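Local coordinates for protein aprataxin and PNK-like factor (Homo sapiens, PDB 5W7W) that acts as a histone chaperone in DNA single- and double-strand break repair and, through its N-terminal FHA-like domain, interacts with XRCC1 and XRCC4, at residues Leu34-Leu48 / Ser91-Ile103. Numbering follows the deposited sequence. Where two conformers were deposited one is given.
Sequences LGITDKRVSRRHAIL and SFSLLVDKYIFRI. With FMT (formic acid), chain D; FMT (formic acid), chain C.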
ATOM      1  N   LEU A  34      -9.946  -2.078   0.254  1.00 13.22           N
ATOM      2  CA  LEU A  34      -9.381  -1.816   1.566  1.00 11.79           C
ATOM      3  C   LEU A  34     -10.437  -1.409   2.580  1.00 14.39           C
ATOM      4  O   LEU A  34     -10.116  -1.272   3.765  1.00 14.49           O
ATOM      5  CB  LEU A  34      -8.310  -0.714   1.467  1.00 14.03           C
ATOM      6  CG  LEU A  34      -7.175  -0.977   0.478  1.00 13.11           C
ATOM      7  CD1 LEU A  34      -6.174   0.165   0.450  1.00 15.16           C
ATOM      8  CD2 LEU A  34      -6.482  -2.266   0.816  1.00 16.33           C
ATOM      9  N   GLY A  35     -11.680  -1.220   2.142  1.00 13.92           N
ATOM     10  CA  GLY A  35     -12.738  -0.835   3.056  1.00 16.80           C
ATOM     11  C   GLY A  35     -12.693   0.608   3.481  1.00 15.56           C
ATOM     12  O   GLY A  35     -13.082   0.937   4.603  1.00 23.52           O
ATOM     13  N   ILE A  36     -12.224   1.490   2.612  1.00 15.64           N
ATOM     14  CA  ILE A  36     -12.039   2.893   2.936  1.00 14.37           C
ATOM     15  C   ILE A  36     -13.169   3.695   2.300  1.00 12.54           C
ATOM     16  O   ILE A  36     -13.390   3.615   1.088  1.00 14.84           O
ATOM     17  CB  ILE A  36     -10.674   3.387   2.434  1.00 13.00           C
ATOM     18  CG1 ILE A  36      -9.551   2.646   3.160  1.00 15.25           C
ATOM     19  CG2 ILE A  36     -10.553   4.892   2.603  1.00 14.82           C
ATOM     20  CD1 ILE A  36      -8.180   2.931   2.583  1.00 13.85           C
ATOM     21  N   THR A  37     -13.903   4.452   3.114  0.77 16.34           N
ATOM     22  CA  THR A  37     -14.883   5.424   2.631  0.77 16.33           C
ATOM     23  C   THR A  37     -14.474   6.723   3.302  0.77 17.36           C
ATOM     24  O   THR A  37     -14.675   6.899   4.507  0.77 18.34           O
ATOM     25  CB  THR A  37     -16.318   5.039   3.002  0.77 20.08           C
ATOM     26  OG1 THR A  37     -16.648   3.775   2.416  0.77 22.54           O
ATOM     27  CG2 THR A  37     -17.319   6.091   2.498  0.77 21.50           C
ATOM     28  N   ASP A  38     -13.873   7.620   2.535  1.00 16.66           N
ATOM     29  CA  ASP A  38     -13.214   8.780   3.118  1.00 15.35           C
ATOM     30  C   ASP A  38     -12.905   9.766   2.008  1.00 15.42           C
ATOM     31  O   ASP A  38     -12.172   9.435   1.074  1.00 16.26           O
ATOM     32  CB  ASP A  38     -11.938   8.318   3.825  1.00 16.29           C
ATOM     33  CG  ASP A  38     -11.352   9.364   4.764  1.00 13.74           C
ATOM     34  OD1 ASP A  38     -11.400  10.575   4.465  1.00 15.18           O
ATOM     35  OD2 ASP A  38     -10.846   8.956   5.815  1.00 14.85           O
ATOM     36  N   LYS A  39     -13.452  10.978   2.116  1.00 17.52           N
ATOM     37  CA  LYS A  39     -13.226  12.003   1.114  1.00 17.28           C
ATOM     38  C   LYS A  39     -11.755  12.383   0.987  1.00 15.40           C
ATOM     39  O   LYS A  39     -11.365  12.955  -0.037  1.00 18.51           O
ATOM     40  CB  LYS A  39     -14.044  13.244   1.481  1.00 21.56           C
ATOM     41  CG  LYS A  39     -13.687  13.841   2.838  1.00 27.48           C
ATOM     42  N   ARG A  40     -10.934  12.089   1.992  1.00 13.42           N
ATOM     43  CA  ARG A  40      -9.524  12.460   1.972  1.00 12.75           C
ATOM     44  C   ARG A  40      -8.677  11.517   1.134  1.00 14.78           C
ATOM     45  O   ARG A  40      -7.499  11.799   0.893  1.00 14.76           O
ATOM     46  CB  ARG A  40      -8.976  12.470   3.399  1.00 13.14           C
ATOM     47  CG  ARG A  40      -9.643  13.520   4.307  1.00 14.05           C
ATOM     48  CD  ARG A  40      -9.226  13.355   5.755  1.00 14.18           C
ATOM     49  NE  ARG A  40      -9.760  12.128   6.319  1.00 14.80           N
ATOM     50  CZ  ARG A  40      -9.587  11.739   7.573  1.00 14.18           C
ATOM     51  NH1 ARG A  40      -8.915  12.500   8.419  1.00 15.85           N
ATOM     52  NH2 ARG A  40     -10.092  10.587   7.977  1.00 16.07           N
ATOM     53  N   VAL A  41      -9.234  10.400   0.694  1.00 12.77           N
ATOM     54  CA  VAL A  41      -8.502   9.402  -0.068  1.00 11.59           C
ATOM     55  C   VAL A  41      -9.169   9.272  -1.423  1.00 13.34           C
ATOM     56  O   VAL A  41     -10.377   9.031  -1.504  1.00 13.12           O
ATOM     57  CB  VAL A  41      -8.487   8.055   0.671  1.00 10.53           C
ATOM     58  CG1 VAL A  41      -7.709   7.022  -0.111  1.00 13.42           C
ATOM     59  CG2 VAL A  41      -7.886   8.219   2.052  1.00 13.86           C
ATOM     60  N   SER A  42      -8.384   9.421  -2.485  1.00 13.04           N
ATOM     61  CA  SER A  42      -8.911   9.303  -3.829  1.00 13.00           C
ATOM     62  C   SER A  42      -9.278   7.853  -4.132  1.00 11.68           C
ATOM     63  O   SER A  42      -8.700   6.914  -3.580  1.00 10.86           O
ATOM     64  CB  SER A  42      -7.837   9.760  -4.816  1.00 13.16           C
ATOM     65  OG  SER A  42      -8.228   9.552  -6.163  1.00 16.11           O
ATOM     66  N   ARG A  43     -10.217   7.675  -5.069  1.00 11.67           N
ATOM     67  CA  ARG A  43     -10.445   6.356  -5.636  1.00 12.48           C
ATOM     68  C   ARG A  43      -9.226   5.872  -6.397  1.00 13.04           C
ATOM     69  O   ARG A  43      -9.041   4.659  -6.555  1.00 15.33           O
ATOM     70  CB  ARG A  43     -11.632   6.381  -6.591  1.00 14.87           C
ATOM     71  CG  ARG A  43     -12.948   6.663  -5.900  1.00 19.06           C
ATOM     72  CD  ARG A  43     -14.077   6.875  -6.918  1.00 29.62           C
ATOM     73  N   ARG A  44      -8.407   6.792  -6.895  1.00 10.51           N
ATOM     74  CA  ARG A  44      -7.190   6.471  -7.643  1.00 12.00           C
ATOM     75  C   ARG A  44      -6.017   7.103  -6.904  1.00 10.25           C
ATOM     76  O   ARG A  44      -5.386   8.060  -7.359  1.00 11.92           O
ATOM     77  CB  ARG A  44      -7.273   6.950  -9.091  1.00 13.12           C
ATOM     78  CG  ARG A  44      -8.279   6.191  -9.936  1.00 15.97           C
ATOM     79  CD  ARG A  44      -8.399   6.833 -11.322  1.00 21.78           C
ATOM     80  NE  ARG A  44      -8.897   8.200 -11.172  1.00 32.57           N
ATOM     81  CZ  ARG A  44     -10.175   8.561 -11.253  1.00 46.86           C
ATOM     82  NH1 ARG A  44     -11.121   7.668 -11.529  1.00 33.73           N
ATOM     83  NH2 ARG A  44     -10.504   9.832 -11.060  1.00 33.73           N
ATOM     84  N   HIS A  45      -5.735   6.569  -5.727  1.00  9.78           N
ATOM     85  CA  HIS A  45      -4.726   7.158  -4.851  1.00  9.29           C
ATOM     86  C   HIS A  45      -3.312   6.663  -5.157  1.00  7.96           C
ATOM     87  O   HIS A  45      -2.347   7.442  -5.142  1.00  9.99           O
ATOM     88  CB  HIS A  45      -5.084   6.849  -3.395  1.00  9.02           C
ATOM     89  CG  HIS A  45      -4.499   7.806  -2.421  1.00 10.70           C
ATOM     90  ND1 HIS A  45      -5.230   8.851  -1.905  1.00 16.17           N
ATOM     91  CD2 HIS A  45      -3.270   7.891  -1.869  1.00 16.86           C
ATOM     92  CE1 HIS A  45      -4.473   9.542  -1.071  1.00 18.72           C
ATOM     93  NE2 HIS A  45      -3.272   8.996  -1.049  1.00 13.42           N
ATOM     94  N   ALA A  46      -3.185   5.371  -5.452  1.00  9.24           N
ATOM     95  CA  ALA A  46      -1.892   4.775  -5.742  1.00  8.40           C
ATOM     96  C   ALA A  46      -2.107   3.519  -6.565  1.00  8.73           C
ATOM     97  O   ALA A  46      -3.216   2.993  -6.639  1.00  9.69           O
ATOM     98  CB  ALA A  46      -1.130   4.457  -4.452  1.00  9.39           C
ATOM     99  N   ILE A  47      -1.033   3.060  -7.196  1.00  9.39           N
ATOM    100  CA  ILE A  47      -0.995   1.763  -7.864  1.00  8.41           C
ATOM    101  C   ILE A  47      -0.006   0.882  -7.118  1.00  8.77           C
ATOM    102  O   ILE A  47       1.135   1.290  -6.880  1.00  9.52           O
ATOM    103  CB  ILE A  47      -0.576   1.901  -9.336  1.00  9.74           C
ATOM    104  CG1 ILE A  47      -1.492   2.894 -10.057  1.00 13.01           C
ATOM    105  CG2 ILE A  47      -0.594   0.531 -10.020  1.00 12.08           C
ATOM    106  CD1 ILE A  47      -1.194   3.082 -11.508  1.00 17.21           C
ATOM    107  N   LEU A  48      -0.435  -0.319  -6.749  1.00  8.76           N
ATOM    108  CA  LEU A  48       0.470  -1.354  -6.275  1.00  8.59           C
ATOM    109  C   LEU A  48       0.720  -2.315  -7.418  1.00  9.43           C
ATOM    110  O   LEU A  48      -0.207  -2.643  -8.165  1.00 12.34           O
ATOM    111  CB  LEU A  48      -0.143  -2.139  -5.126  1.00  9.52           C
ATOM    112  CG  LEU A  48      -0.405  -1.345  -3.867  1.00 11.08           C
ATOM    113  CD1 LEU A  48      -1.069  -2.205  -2.819  1.00 12.55           C
ATOM    114  CD2 LEU A  48       0.859  -0.778  -3.311  1.00 13.71           C
ATOM    115  N   SER A  91       6.146  -0.566   5.740  1.00  8.93           N
ATOM    116  CA  SER A  91       4.781  -0.062   5.791  1.00 10.32           C
ATOM    117  C   SER A  91       4.612   1.046   4.764  1.00  9.80           C
ATOM    118  O   SER A  91       5.565   1.739   4.415  1.00  9.80           O
ATOM    119  CB  SER A  91       4.436   0.499   7.167  1.00  9.68           C
ATOM    120  OG  SER A  91       4.504  -0.497   8.180  1.00 12.93           O
ATOM    121  N   PHE A  92       3.376   1.218   4.306  1.00  8.57           N
ATOM    122  CA  PHE A  92       3.002   2.417   3.568  1.00  9.34           C
ATOM    123  C   PHE A  92       1.659   2.883   4.103  1.00  8.56           C
ATOM    124  O   PHE A  92       0.956   2.140   4.789  1.00  8.64           O
ATOM    125  CB  PHE A  92       2.908   2.174   2.054  1.00 10.05           C
ATOM    126  CG  PHE A  92       1.655   1.482   1.629  1.00  9.65           C
ATOM    127  CD1 PHE A  92       1.578   0.099   1.626  1.00 10.44           C
ATOM    128  CD2 PHE A  92       0.545   2.200   1.234  1.00 11.14           C
ATOM    129  CE1 PHE A  92       0.414  -0.536   1.249  1.00 12.00           C
ATOM    130  CE2 PHE A  92      -0.609   1.566   0.858  1.00 11.82           C
ATOM    131  CZ  PHE A  92      -0.673   0.194   0.862  1.00 10.51           C
ATOM    132  N   SER A  93       1.287   4.119   3.788  1.00  8.71           N
ATOM    133  CA  SER A  93      -0.011   4.606   4.215  1.00  8.43           C
ATOM    134  C   SER A  93      -0.593   5.563   3.192  1.00  9.22           C
ATOM    135  O   SER A  93       0.115   6.176   2.382  1.00  8.81           O
ATOM    136  CB  SER A  93       0.063   5.276   5.583  1.00  9.49           C
ATOM    137  OG  SER A  93       0.839   6.459   5.543  1.00  9.83           O
ATOM    138  N   LEU A  94      -1.913   5.694   3.264  1.00  7.90           N
ATOM    139  CA  LEU A  94      -2.637   6.575   2.360  1.00  9.11           C
ATOM    140  C   LEU A  94      -2.949   7.933   2.976  1.00 10.67           C
ATOM    141  O   LEU A  94      -3.251   8.878   2.239  1.00 10.52           O
ATOM    142  CB  LEU A  94      -3.928   5.910   1.870  1.00 10.10           C
ATOM    143  CG  LEU A  94      -3.730   4.581   1.146  1.00 11.16           C
ATOM    144  CD1 LEU A  94      -5.088   4.092   0.647  1.00 18.70           C
ATOM    145  CD2 LEU A  94      -2.773   4.703   0.005  1.00 15.32           C
ATOM    146  N   LEU A  95      -2.898   8.060   4.297  1.00  8.90           N
ATOM    147  CA  LEU A  95      -2.869   9.344   4.990  1.00  9.71           C
ATOM    148  C   LEU A  95      -1.682   9.291   5.940  1.00  8.82           C
ATOM    149  O   LEU A  95      -1.127   8.226   6.221  1.00  9.50           O
ATOM    150  CB  LEU A  95      -4.161   9.644   5.768  1.00  9.39           C
ATOM    151  CG  LEU A  95      -5.415   9.797   4.921  1.00  9.77           C
ATOM    152  CD1 LEU A  95      -6.607   9.945   5.834  1.00 11.86           C
ATOM    153  CD2 LEU A  95      -5.315  11.005   3.990  1.00 10.66           C
ATOM    154  N   VAL A  96      -1.269  10.443   6.458  1.00  8.95           N
ATOM    155  CA  VAL A  96      -0.036  10.471   7.235  1.00 10.45           C
ATOM    156  C   VAL A  96      -0.130   9.571   8.455  1.00 10.43           C
ATOM    157  O   VAL A  96       0.881   9.000   8.877  1.00 12.77           O
ATOM    158  CB  VAL A  96       0.342  11.925   7.603  1.00 10.97           C
ATOM    159  CG1 VAL A  96      -0.692  12.547   8.516  1.00 11.80           C
ATOM    160  CG2 VAL A  96       1.723  11.965   8.254  1.00 12.83           C
ATOM    161  N   ASP A  97      -1.316   9.454   9.050  1.00 10.50           N
ATOM    162  CA  ASP A  97      -1.494   8.775  10.330  1.00 11.26           C
ATOM    163  C   ASP A  97      -2.687   7.833  10.323  1.00 13.88           C
ATOM    164  O   ASP A  97      -3.201   7.487  11.389  1.00 15.96           O
ATOM    165  CB  ASP A  97      -1.628   9.779  11.473  1.00 14.57           C
ATOM    166  CG  ASP A  97      -2.785  10.728  11.284  1.00 15.10           C
ATOM    167  OD1 ASP A  97      -3.530  10.624  10.287  1.00 14.42           O
ATOM    168  OD2 ASP A  97      -2.948  11.625  12.150  1.00 21.06           O
ATOM    169  N   LYS A  98      -3.146   7.419   9.149  1.00 10.92           N
ATOM    170  CA  LYS A  98      -4.322   6.572   9.037  1.00 10.10           C
ATOM    171  C   LYS A  98      -4.201   5.768   7.750  1.00  8.64           C
ATOM    172  O   LYS A  98      -3.522   6.189   6.805  1.00 10.28           O
ATOM    173  CB  LYS A  98      -5.605   7.417   9.021  1.00 12.84           C
ATOM    174  CG  LYS A  98      -6.887   6.640   9.238  1.00 13.95           C
ATOM    175  CD  LYS A  98      -8.105   7.573   9.355  1.00 16.10           C
ATOM    176  CE  LYS A  98      -9.425   6.827   9.551  1.00 15.48           C
ATOM    177  NZ  LYS A  98      -9.429   6.003  10.776  1.00 20.24           N
ATOM    178  N   TYR A  99      -4.860   4.609   7.710  1.00  9.31           N
ATOM    179  CA  TYR A  99      -4.788   3.717   6.557  1.00  9.09           C
ATOM    180  C   TYR A  99      -3.340   3.301   6.269  1.00  9.49           C
ATOM    181  O   TYR A  99      -2.818   3.459   5.156  1.00  8.83           O
ATOM    182  CB  TYR A  99      -5.459   4.334   5.325  1.00 10.14           C
ATOM    183  CG  TYR A  99      -6.839   4.884   5.597  1.00 10.67           C
ATOM    184  CD1 TYR A  99      -7.843   4.065   6.097  1.00 10.96           C
ATOM    185  CD2 TYR A  99      -7.137   6.214   5.368  1.00 10.91           C
ATOM    186  CE1 TYR A  99      -9.116   4.558   6.346  1.00 12.03           C
ATOM    187  CE2 TYR A  99      -8.406   6.718   5.623  1.00 12.81           C
ATOM    188  CZ  TYR A  99      -9.381   5.888   6.110  1.00 12.69           C
ATOM    189  OH  TYR A  99     -10.647   6.394   6.377  1.00 14.52           O
ATOM    190  N   ILE A 100      -2.694   2.790   7.308  1.00  8.89           N
ATOM    191  CA  ILE A 100      -1.315   2.325   7.304  1.00  8.45           C
ATOM    192  C   ILE A 100      -1.355   0.807   7.179  1.00  8.89           C
ATOM    193  O   ILE A 100      -2.152   0.133   7.852  1.00  9.83           O
ATOM    194  CB  ILE A 100      -0.588   2.742   8.604  1.00 10.12           C
ATOM    195  CG1 ILE A 100      -0.778   4.237   8.920  1.00 10.75           C
ATOM    196  CG2 ILE A 100       0.886   2.400   8.513  1.00 11.43           C
ATOM    197  CD1 ILE A 100      -0.477   4.624  10.356  1.00 11.02           C
ATOM    198  N   PHE A 101      -0.490   0.256   6.332  1.00  8.55           N
ATOM    199  CA  PHE A 101      -0.417  -1.176   6.087  1.00  8.76           C
ATOM    200  C   PHE A 101       1.016  -1.656   6.114  1.00  9.12           C
ATOM    201  O   PHE A 101       1.886  -1.046   5.506  1.00  9.80           O
ATOM    202  CB  PHE A 101      -0.996  -1.500   4.716  1.00  9.54           C
ATOM    203  CG  PHE A 101      -2.444  -1.143   4.580  1.00  9.49           C
ATOM    204  CD1 PHE A 101      -3.446  -2.052   4.914  1.00  9.46           C
ATOM    205  CD2 PHE A 101      -2.812   0.111   4.148  1.00 10.24           C
ATOM    206  CE1 PHE A 101      -4.784  -1.702   4.798  1.00 11.27           C
ATOM    207  CE2 PHE A 101      -4.152   0.459   4.053  1.00 11.02           C
ATOM    208  CZ  PHE A 101      -5.131  -0.450   4.389  1.00 11.52           C
ATOM    209  N   ARG A 102       1.241  -2.775   6.792  1.00  8.92           N
ATOM    210  CA  ARG A 102       2.499  -3.492   6.744  1.00  8.89           C
ATOM    211  C   ARG A 102       2.430  -4.524   5.628  1.00  8.13           C
ATOM    212  O   ARG A 102       1.391  -5.144   5.399  1.00  9.26           O
ATOM    213  CB  ARG A 102       2.774  -4.176   8.085  1.00 10.32           C
ATOM    214  CG  ARG A 102       4.151  -4.791   8.119  1.00 12.33           C
ATOM    215  CD  ARG A 102       4.510  -5.464   9.435  1.00 15.63           C
ATOM    216  NE  ARG A 102       4.350  -4.574  10.589  1.00 14.75           N
ATOM    217  CZ  ARG A 102       5.289  -3.756  11.056  1.00 19.86           C
ATOM    218  NH1 ARG A 102       6.477  -3.680  10.482  1.00 22.24           N
ATOM    219  NH2 ARG A 102       5.056  -2.984  12.109  1.00 20.49           N
ATOM    220  N   ILE A 103       3.547  -4.716   4.950  1.00  9.29           N
ATOM    221  CA  ILE A 103       3.662  -5.706   3.882  1.00  8.96           C
ATOM    222  C   ILE A 103       4.100  -7.041   4.466  1.00  9.54           C
ATOM    223  O   ILE A 103       5.136  -7.121   5.132  1.00 10.34           O
ATOM    224  CB  ILE A 103       4.682  -5.236   2.840  1.00  9.67           C
ATOM    225  CG1 ILE A 103       4.328  -3.863   2.273  1.00 12.40           C
ATOM    226  CG2 ILE A 103       4.837  -6.246   1.730  1.00 11.19           C
ATOM    227  CD1 ILE A 103       2.903  -3.661   1.867  1.00 11.86           C
TER
HETATM  228  C   FMT D 202      -7.402   2.952   9.520  1.00 17.00           C
HETATM  229  O1  FMT D 202      -8.496   3.344   9.943  1.00 21.07           O
HETATM  230  O2  FMT D 202      -6.344   3.371   9.982  1.00 15.74           O
HETATM  231  C   FMT C 201       1.433  -4.319  12.675  1.00 17.93           C
HETATM  232  O1  FMT C 201       2.146  -3.566  13.322  1.00 19.35           O
HETATM  233  O2  FMT C 201       1.773  -4.717  11.567  1.00 14.15           O
HETATM  234  O   HOH W   1     -12.837   4.688   5.832  1.00 20.75           O
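Tyr-99 OH donates a 2.6 Å hydrogen bond to the anti lone pair of Asp-38 OD2, the carboxylate standing 78° from the ring plane. The syn lone pairs of both carboxylate oxygens go to Arg-40, which grips side-on, from NE to OD1 and from Arg-40 NH2 to Asp-38 OD2 (2.8 Å). Arg-40 N also donates to Asp-38 OD1, an Asx turn. Replacing Asp-38 by an alanine is likely to leave the Arg-40 guanidinium without its countercharge and the Tyr-99 hydroxyl without its acceptor.

Apolar contacts flank this network. Ile-36 lies over one face of the Tyr-99 ring, its CG2 in a CH-pi contact 4.1 Å from the centroid; the opposite face carries Lys-98 CG. Leu-95 CD1 sits over the centre of the Arg-40 guanidinium. Leu-94 sends CD1 to Ile-36 CD1 (3.8 Å) and Val-41 CG1, and CD2 to His-45 CD2. His-45 NE2 is hydrogen-bonded to Pro-64 O.

Ser-42 and His-45 fit the Ser-x-x-His signature of FHA domains, in a loop that in relatives helps bind phosphopeptides. This loop, leading into strand 46-51, packs against the turn joining strands 91-93 and 100-105 at one end of the FHA beta sandwich; deeper, between the two sheets, Leu-48 touches Phe-92 beside Ile-28 and Ile-57.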